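Local coordinates for protein polymerase cofactor VP35 (Reston ebolavirus, PDB 3KS4) that binds double-stranded RNA through its C-terminal domain, suppressing innate immune responses, and probably serves as a cofactor of the viral polymerase, at residues 75-80 against 116-121; 84-89 against 120-125. All coordinates share one frame; numbering follows the deposited sequence.

Contact 1: 75-80 against 116-121; sequences HLPGFG and SPQCAL
Pro117 sets its ring against the backbone and CB of His75, and this is where the two backbones come nearest, with 6.0 Å between the CA atoms of His75 and Pro117. The apolar contact runs from CB of His75 to CB of Pro117 at 3.6 Å, the two side chains crossing at about a right angle. CG of Pro117 also lies 3.5 Å from the carbonyl O of His75, and meets the imidazole obliquely. That imidazole is held from elsewhere: its ND1 is hydrogen-bonded to Ile71 O, and Phe107 packs edge-to-face with it.

The ends of Leu76 and Leu121 meet head-on, CD2 of Leu76 lying 3.9 Å from CD1 of Leu121. Both have CG anti to the carbonyl carbon (chi1 -66° in Leu76, similarly in Leu121), which sends each isobutyl group out toward the other segment. CD2 of Leu76 also touches CG of Gln118 at 4.2 Å.

The loop 75-80, which links helices 65-74 and 82-97, is thus fitted against the first turn of helix 117-127 in the helical part of the RNA-binding domain. Ser116 is the N-cap of that helix: its OG accepts from Cys119 N at 3.2 Å, with a nearly straight N-H...O angle of 163°.

A further contact sets a polar group against an apolar ring. The Gln118 chain bends at chi2 (88°), carrying its amide back to Pro77, with NE2 of Gln118 3.4 Å from CG of Pro77. This is van der Waals packing at the more exposed end of the contact, where Pro77 itself is open to solvent.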
loop_
_atom_site.group_PDB
_atom_site.type_symbol
_atom_site.label_atom_id
_atom_site.label_comp_id
_atom_site.label_asym_id
_atom_site.label_seq_id
_atom_site.Cartn_x
_atom_site.Cartn_y
_atom_site.Cartn_z
ATOM N N HIS A 75 4.938 13.109 0.937
ATOM C CA HIS A 75 5.678 12.804 2.157
ATOM C C HIS A 75 6.739 11.713 1.963
ATOM O O HIS A 75 7.494 11.410 2.889
ATOM C CB HIS A 75 4.715 12.335 3.251
ATOM C CG HIS A 75 3.893 13.429 3.863
ATOM N ND1 HIS A 75 2.703 13.860 3.318
ATOM C CD2 HIS A 75 4.071 14.151 4.996
ATOM C CE1 HIS A 75 2.191 14.812 4.079
ATOM N NE2 HIS A 75 3.001 15.006 5.105
ATOM N N LEU A 76 6.791 11.106 0.781
ATOM C CA LEU A 76 7.712 9.995 0.578
ATOM C C LEU A 76 8.977 10.374 -0.173
ATOM O O LEU A 76 8.940 11.122 -1.150
ATOM C CB LEU A 76 7.024 8.819 -0.128
ATOM C CG LEU A 76 5.909 8.105 0.635
ATOM C CD1 LEU A 76 5.324 6.996 -0.208
ATOM C CD2 LEU A 76 6.400 7.548 1.979
ATOM N N PRO A 77 10.110 9.833 0.283
ATOM C CA PRO A 77 11.393 9.882 -0.434
ATOM C C PRO A 77 11.372 8.964 -1.650
ATOM O O PRO A 77 10.689 7.942 -1.642
ATOM C CB PRO A 77 12.375 9.310 0.587
ATOM C CG PRO A 77 11.513 8.412 1.469
ATOM C CD PRO A 77 10.219 9.152 1.588
ATOM N N GLY A 78 12.125 9.319 -2.681
ATOM C CA GLY A 78 12.275 8.462 -3.844
ATOM C C GLY A 78 11.034 8.336 -4.705
ATOM O O GLY A 78 10.085 9.124 -4.600
ATOM N N PHE A 79 11.045 7.334 -5.574
ATOM C CA PHE A 79 9.910 7.089 -6.446
ATOM C C PHE A 79 9.787 5.597 -6.700
ATOM O O PHE A 79 10.794 4.894 -6.800
ATOM C CB PHE A 79 10.073 7.855 -7.765
ATOM C CG PHE A 79 11.206 7.364 -8.617
ATOM C CD1 PHE A 79 10.958 6.719 -9.824
ATOM C CD2 PHE A 79 12.524 7.535 -8.212
ATOM C CE1 PHE A 79 12.006 6.257 -10.622
ATOM C CE2 PHE A 79 13.578 7.071 -9.002
ATOM C CZ PHE A 79 13.316 6.432 -10.210
ATOM N N GLY A 80 8.550 5.116 -6.787
ATOM C CA GLY A 80 8.292 3.708 -7.046
ATOM C C GLY A 80 8.803 2.754 -5.977
ATOM O O GLY A 80 9.144 1.608 -6.271
ATOM N N SER A 116 7.245 8.924 11.366
ATOM C CA SER A 116 7.629 9.230 9.984
ATOM C C SER A 116 6.489 8.824 9.052
ATOM O O SER A 116 5.635 8.003 9.414
ATOM C CB SER A 116 8.901 8.472 9.580
ATOM O OG SER A 116 8.618 7.089 9.345
ATOM N N PRO A 117 6.472 9.394 7.845
ATOM C CA PRO A 117 5.444 9.054 6.852
ATOM C C PRO A 117 5.401 7.558 6.505
ATOM O O PRO A 117 4.301 7.010 6.401
ATOM C CB PRO A 117 5.845 9.884 5.640
ATOM C CG PRO A 117 6.567 11.066 6.230
ATOM C CD PRO A 117 7.302 10.540 7.428
ATOM N N GLN A 118 6.559 6.915 6.336
ATOM C CA GLN A 118 6.596 5.473 6.080
ATOM C C GLN A 118 5.925 4.738 7.233
ATOM O O GLN A 118 5.068 3.871 7.036
ATOM C CB GLN A 118 8.038 4.966 5.940
ATOM C CG GLN A 118 8.825 5.508 4.746
ATOM C CD GLN A 118 9.557 6.817 5.057
ATOM O OE1 GLN A 118 9.101 7.652 5.862
ATOM N NE2 GLN A 118 10.701 7.003 4.408
ATOM N N CYS A 119 6.321 5.099 8.445
ATOM C CA CYS A 119 5.748 4.499 9.640
ATOM C C CYS A 119 4.225 4.739 9.721
ATOM O O CYS A 119 3.461 3.862 10.132
ATOM C CB CYS A 119 6.479 5.017 10.890
ATOM S SG CYS A 119 5.821 4.344 12.433
ATOM N N ALA A 120 3.780 5.915 9.290
ATOM C CA ALA A 120 2.353 6.227 9.328
ATOM C C ALA A 120 1.551 5.333 8.398
ATOM O O ALA A 120 0.410 4.982 8.705
ATOM C CB ALA A 120 2.098 7.717 8.995
ATOM N N LEU A 121 2.137 4.974 7.256
ATOM C CA LEU A 121 1.451 4.103 6.299
ATOM C C LEU A 121 1.307 2.729 6.918
ATOM O O LEU A 121 0.254 2.087 6.806
ATOM C CB LEU A 121 2.204 4.029 4.971
ATOM C CG LEU A 121 2.357 5.372 4.240
ATOM C CD1 LEU A 121 3.391 5.291 3.115
ATOM C CD2 LEU A 121 1.011 5.909 3.726
#

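Contact 2: 84-89 against 120-125; sequences HQLVQV and ALIQIT
Leu86 and Leu121 run alongside one another with opposed sense, so that a methyl of one meets the stem of the other: CD2 of Leu86 is 3.8 Å from CB of Leu121. With CG anti to the backbone N (chi1 179°), Leu86 extends across to helix 117-127 and divides its two branches between successive turns. CD2 also approaches CD1 of Ile122 at 4.5 Å, while CD1 of Leu86 reaches CG2 of Thr125 at 4.2 Å. Val87 supplies the second apolar link, its CG2 lying 3.9 Å from CD1 of Leu121 and 4.1 Å from CD2 of Leu121, which places that methyl against both ends of the leucine fork.

The polar element stays within one helix. Thr125 OG1 donates to Ile122 O at 2.6 Å, in the carbonyl plane and on a lone pair, with a C=O...O angle of 136°. This bond turns the hydroxyl back onto its own helix and uses its proton there, while the methyl of Thr125 faces Leu86.

The axes of the two short segments approach to 10.7 Å and their N-to-C directions differ by 36°. Met72 of helix 65-74 packs on both Val87 and Leu121, and Gln85 and Val89 turn to strand 168-173. At this spacing the helices meet through side chains, not backbone to backbone, as part of the core of the helical bundle in the VP35 RNA-binding domain.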
loop_
_atom_site.group_PDB
_atom_site.type_symbol
_atom_site.label_atom_id
_atom_site.label_comp_id
_atom_site.label_asym_id
_atom_site.label_seq_id
_atom_site.Cartn_x
_atom_site.Cartn_y
_atom_site.Cartn_z
ATOM N N HIS A 84 5.436 3.658 -1.981
ATOM C CA HIS A 84 4.609 4.262 -3.031
ATOM C C HIS A 84 3.515 3.271 -3.448
ATOM O O HIS A 84 2.350 3.624 -3.613
ATOM C CB HIS A 84 5.467 4.686 -4.248
ATOM C CG HIS A 84 6.458 5.769 -3.944
ATOM N ND1 HIS A 84 6.151 7.112 -4.041
ATOM C CD2 HIS A 84 7.744 5.707 -3.522
ATOM C CE1 HIS A 84 7.207 7.830 -3.697
ATOM N NE2 HIS A 84 8.187 7.002 -3.380
ATOM N N GLN A 85 3.901 2.013 -3.587
ATOM C CA GLN A 85 2.962 0.968 -3.959
ATOM C C GLN A 85 1.923 0.766 -2.855
ATOM O O GLN A 85 0.731 0.559 -3.125
ATOM C CB GLN A 85 3.728 -0.335 -4.229
ATOM C CG GLN A 85 2.858 -1.459 -4.710
ATOM C CD GLN A 85 2.283 -1.208 -6.089
ATOM O OE1 GLN A 85 3.015 -0.968 -7.047
ATOM N NE2 GLN A 85 0.963 -1.268 -6.195
ATOM N N LEU A 86 2.375 0.846 -1.608
ATOM C CA LEU A 86 1.468 0.736 -0.471
ATOM C C LEU A 86 0.449 1.890 -0.465
ATOM O O LEU A 86 -0.727 1.699 -0.143
ATOM C CB LEU A 86 2.259 0.696 0.844
ATOM C CG LEU A 86 1.408 0.595 2.122
ATOM C CD1 LEU A 86 0.476 -0.642 2.066
ATOM C CD2 LEU A 86 2.295 0.565 3.387
ATOM N N VAL A 87 0.902 3.087 -0.828
ATOM C CA VAL A 87 -0.004 4.225 -0.924
ATOM C C VAL A 87 -1.134 3.872 -1.879
ATOM O O VAL A 87 -2.314 4.139 -1.610
ATOM C CB VAL A 87 0.715 5.507 -1.409
ATOM C CG1 VAL A 87 -0.302 6.576 -1.796
ATOM C CG2 VAL A 87 1.674 6.034 -0.345
ATOM N N GLN A 88 -0.775 3.248 -2.991
ATOM C CA GLN A 88 -1.767 2.909 -4.002
ATOM C C GLN A 88 -2.743 1.854 -3.500
ATOM O O GLN A 88 -3.943 1.924 -3.764
ATOM C CB GLN A 88 -1.095 2.461 -5.298
ATOM C CG GLN A 88 -0.247 3.549 -5.971
ATOM C CD GLN A 88 0.528 3.025 -7.188
ATOM O OE1 GLN A 88 -0.043 2.390 -8.078
ATOM N NE2 GLN A 88 1.838 3.283 -7.218
ATOM N N VAL A 89 -2.232 0.882 -2.760
ATOM C CA VAL A 89 -3.093 -0.159 -2.223
ATOM C C VAL A 89 -4.054 0.443 -1.207
ATOM O O VAL A 89 -5.265 0.184 -1.223
ATOM C CB VAL A 89 -2.260 -1.295 -1.593
ATOM C CG1 VAL A 89 -3.170 -2.290 -0.881
ATOM C CG2 VAL A 89 -1.444 -1.992 -2.679
ATOM N N ALA A 120 3.780 5.915 9.290
ATOM C CA ALA A 120 2.353 6.227 9.328
ATOM C C ALA A 120 1.551 5.333 8.398
ATOM O O ALA A 120 0.410 4.982 8.705
ATOM C CB ALA A 120 2.098 7.717 8.995
ATOM N N LEU A 121 2.137 4.974 7.256
ATOM C CA LEU A 121 1.451 4.103 6.299
ATOM C C LEU A 121 1.307 2.729 6.918
ATOM O O LEU A 121 0.254 2.087 6.806
ATOM C CB LEU A 121 2.204 4.029 4.971
ATOM C CG LEU A 121 2.357 5.372 4.240
ATOM C CD1 LEU A 121 3.391 5.291 3.115
ATOM C CD2 LEU A 121 1.011 5.909 3.726
ATOM N N ILE A 122 2.365 2.291 7.598
ATOM C CA ILE A 122 2.328 1.020 8.289
ATOM C C ILE A 122 1.242 1.110 9.358
ATOM O O ILE A 122 0.438 0.189 9.508
ATOM C CB ILE A 122 3.678 0.683 8.955
ATOM C CG1 ILE A 122 4.780 0.526 7.911
ATOM C CG2 ILE A 122 3.586 -0.608 9.778
ATOM C CD1 ILE A 122 4.590 -0.642 7.051
ATOM N N GLN A 123 1.199 2.228 10.082
ATOM C CA GLN A 123 0.201 2.379 11.136
ATOM C C GLN A 123 -1.230 2.306 10.605
ATOM O O GLN A 123 -2.138 1.814 11.292
ATOM C CB GLN A 123 0.381 3.700 11.891
ATOM C CG GLN A 123 1.708 3.868 12.560
ATOM C CD GLN A 123 1.802 3.139 13.877
ATOM O OE1 GLN A 123 1.217 2.067 14.062
ATOM N NE2 GLN A 123 2.553 3.721 14.813
ATOM N N ILE A 124 -1.441 2.831 9.403
ATOM C CA ILE A 124 -2.756 2.739 8.787
ATOM C C ILE A 124 -3.152 1.273 8.630
ATOM O O ILE A 124 -4.274 0.899 8.944
ATOM C CB ILE A 124 -2.798 3.459 7.428
ATOM C CG1 ILE A 124 -2.849 4.974 7.645
ATOM C CG2 ILE A 124 -4.003 3.010 6.597
ATOM C CD1 ILE A 124 -2.460 5.784 6.419
ATOM N N THR A 125 -2.224 0.443 8.166
ATOM C CA THR A 125 -2.542 -0.963 7.955
ATOM C C THR A 125 -2.849 -1.673 9.255
ATOM O O THR A 125 -3.569 -2.657 9.242
ATOM C CB THR A 125 -1.440 -1.722 7.230
ATOM O OG1 THR A 125 -0.314 -1.866 8.107
ATOM C CG2 THR A 125 -1.041 -0.991 5.933
#

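From the N-terminal side, the chain leaves helix 65-74 into segment 75-80, then enters helix 82-97 with segment 84-89, passes through helix 100-112 and arrives at helix 117-127, which holds the second segments of both contacts. Contact 1 closes the loop from 75-80 to 116-121, and contact 2 that from 84-89 to 120-125. Their spans cross, since the later start has the later end, and they overlap at Ala120 and Leu121. With centres about 8 Å apart, they also meet through a probable hydrogen bond from His84 NE2 to Pro77 O. Together they tie the 65-74/82-97 connection and helix 82-97 to helix 117-127, from surface to buried core.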